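Local structure of ABC-type transport system, sugar-family extracellular solute-binding protein (Peptoclostridium difficile 630, 6HNI) at residues K190-T193 and E197-Q200. The protein binds tyrosine between its two lobes as the substrate-binding lipoprotein of an ABC transport system, probably handing it over for uptake, and also has adhesive properties. The protein carries 1 engineered substitution. Sequence-based numbering, arbitrary orientation.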
ATOM      1  N   LYS A 190      -1.648  -0.740 -18.671  1.00 14.94           N
ATOM      2  CA  LYS A 190      -1.103   0.559 -19.022  1.00 15.14           C
ATOM      3  C   LYS A 190      -0.000   0.904 -18.023  1.00 14.18           C
ATOM      4  O   LYS A 190      -0.244   1.404 -16.919  1.00 15.98           O
ATOM      5  CB  LYS A 190      -2.196   1.617 -19.076  1.00 17.61           C
ATOM      6  CG  LYS A 190      -1.752   2.997 -19.518  1.00 21.57           C
ATOM      7  CD  LYS A 190      -1.226   2.969 -20.946  1.00 24.51           C
ATOM      8  CE  LYS A 190      -0.924   4.372 -21.492  1.00 31.05           C
ATOM      9  NZ  LYS A 190      -0.068   4.367 -22.711  1.00 33.56           N
ATOM     10  N   GLY A 191       1.223   0.580 -18.401  1.00 15.46           N
ATOM     11  CA  GLY A 191       2.385   0.921 -17.631  1.00 14.75           C
ATOM     12  C   GLY A 191       2.785   2.361 -17.820  1.00 14.64           C
ATOM     13  O   GLY A 191       2.958   2.808 -18.973  1.00 20.14           O
ATOM     14  N   ILE A 192       2.939   3.081 -16.705  1.00 14.29           N
ATOM     15  CA  ILE A 192       3.430   4.464 -16.698  1.00 14.63           C
ATOM     16  C   ILE A 192       4.599   4.618 -15.715  1.00 13.55           C
ATOM     17  O   ILE A 192       4.912   3.679 -14.966  1.00 15.78           O
ATOM     18  CB  ILE A 192       2.286   5.435 -16.346  1.00 14.38           C
ATOM     19  CG1 ILE A 192       1.788   5.186 -14.897  1.00 16.01           C
ATOM     20  CG2 ILE A 192       1.158   5.355 -17.396  1.00 16.09           C
ATOM     21  CD1 ILE A 192       0.862   6.252 -14.397  1.00 17.86           C
ATOM     22  N   THR A 193       5.261   5.772 -15.735  1.00 14.01           N
ATOM     23  CA  THR A 193       6.367   6.057 -14.822  1.00 16.34           C
ATOM     24  C   THR A 193       6.281   7.390 -14.137  1.00 15.06           C
ATOM     25  O   THR A 193       7.063   7.609 -13.219  1.00 19.67           O
ATOM     26  CB  THR A 193       7.749   5.982 -15.511  1.00 20.13           C
ATOM     27  OG1 THR A 193       7.777   6.875 -16.609  1.00 22.80           O
ATOM     28  CG2 THR A 193       8.045   4.593 -15.990  1.00 22.59           C
ATOM     29  N   GLU A 197       1.636  11.197 -16.751  1.00 13.05           N
ATOM     30  CA  GLU A 197       1.058  10.196 -17.652  1.00 13.81           C
ATOM     31  C   GLU A 197      -0.276   9.667 -17.238  1.00 12.89           C
ATOM     32  O   GLU A 197      -0.869   8.927 -17.979  1.00 14.65           O
ATOM     33  CB  GLU A 197       2.006   9.015 -17.845  1.00 15.03           C
ATOM     34  CG  GLU A 197       3.312   9.306 -18.538  1.00 17.07           C
ATOM     35  CD  GLU A 197       4.292   8.157 -18.443  1.00 16.77           C
ATOM     36  OE1 GLU A 197       4.542   7.442 -19.420  1.00 35.91           O
ATOM     37  OE2 GLU A 197       4.847   7.953 -17.388  1.00 23.34           O
ATOM     38  N   VAL A 198      -0.774  10.002 -16.047  1.00 12.86           N
ATOM     39  CA  VAL A 198      -2.016   9.433 -15.558  1.00 13.15           C
ATOM     40  C   VAL A 198      -3.212   9.781 -16.466  1.00 13.24           C
ATOM     41  O   VAL A 198      -4.016   8.889 -16.785  1.00 14.14           O
ATOM     42  CB  VAL A 198      -2.271   9.859 -14.093  1.00 12.96           C
ATOM     43  CG1 VAL A 198      -3.682   9.535 -13.623  1.00 14.74           C
ATOM     44  CG2 VAL A 198      -1.237   9.172 -13.191  1.00 15.10           C
ATOM     45  N   ASN A 199      -3.333  11.053 -16.868  1.00 13.67           N
ATOM     46  CA  ASN A 199      -4.510  11.493 -17.633  1.00 13.69           C
ATOM     47  C   ASN A 199      -4.664  10.672 -18.900  1.00 13.53           C
ATOM     48  O   ASN A 199      -5.720  10.028 -19.134  1.00 15.50           O
ATOM     49  CB  ASN A 199      -4.390  12.963 -17.952  1.00 14.66           C
ATOM     50  CG  ASN A 199      -5.656  13.540 -18.589  1.00 13.31           C
ATOM     51  OD1 ASN A 199      -6.154  12.993 -19.583  1.00 15.40           O
ATOM     52  ND2 ASN A 199      -6.207  14.611 -18.004  1.00 16.04           N
ATOM     53  N   GLN A 200      -3.606  10.624 -19.695  1.00 13.41           N
ATOM     54  CA  GLN A 200      -3.715   9.913 -20.982  1.00 16.36           C
ATOM     55  C   GLN A 200      -3.804   8.387 -20.758  1.00 14.38           C
ATOM     56  O   GLN A 200      -4.427   7.665 -21.532  1.00 17.92           O
ATOM     57  CB  GLN A 200      -2.524  10.269 -21.834  1.00 18.59           C
ATOM     58  CG  GLN A 200      -2.645   9.801 -23.264  1.00 23.73           C
ATOM     59  CD  GLN A 200      -2.238   8.368 -23.429  1.00 26.16           C
ATOM     60  OE1 GLN A 200      -1.465   7.831 -22.617  1.00 31.36           O
ATOM     61  NE2 GLN A 200      -2.736   7.730 -24.518  1.00 33.68           N
TER
HETATM   62  O   HOH W   1       6.594   5.956 -19.071  1.00 36.15           O
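The turn from the edge strand 186-192 into helix 198-205, part of a beta-alpha-beta crossover, is closed by Glu197, whose carboxylate reaches back to Thr193 just beyond the strand. Glu197 OE2 accepts the backbone N-H of Thr193 at 2.8 Å in a nearly straight bond (N-H...O 165°), approached from the syn side but 33° out of the carboxylate plane. Glutamate suits this place because its chain is long enough to bring a carboxylate oxygen back across the turn to that N-H. The same oxygen takes a second hydrogen bond from Thr194 OG1, so two successive loop residues are tied to one acceptor. Water 1 lies beside this grip: it donates to Glu197 OE1 at 2.6 Å and is hydrogen-bonded to Thr193 OG1 at 2.9 Å. Threonine suits this exposed position just past the strand because its hydroxyl, lodged between the backbone N and carbonyl carbon (chi1 57°), joins the water bridge on the carboxylate's side. The glutamate's extended chain, meanwhile, runs antiparallel to the side chain of Ile192, and its CB packs 3.8 Å from Ile192 CG2.

Strand 186-192 borders the parallel sheet of one lobe of this periplasmic-binding-protein fold, beside strand 157-163, and the helix crosses over one sheet face toward strand 211-214. Beneath the helix Ile192 and Val198 are both buried, which suits branched aliphatic residues: Ile192 CD1 meets Val198 CG2 at 3.8 Å, and both side chains also touch Met161 of the neighbouring strand. Val198 also touches Ile226 and Val227 of helix 224-233.

Lys190 also rises toward the helix, its long chain bent at chi2. Its CE passes 3.7 Å from Gln200 OE1, the two flexible chains crossing nearly at right angles at the exposed side of the contact, where long polar chains are at home.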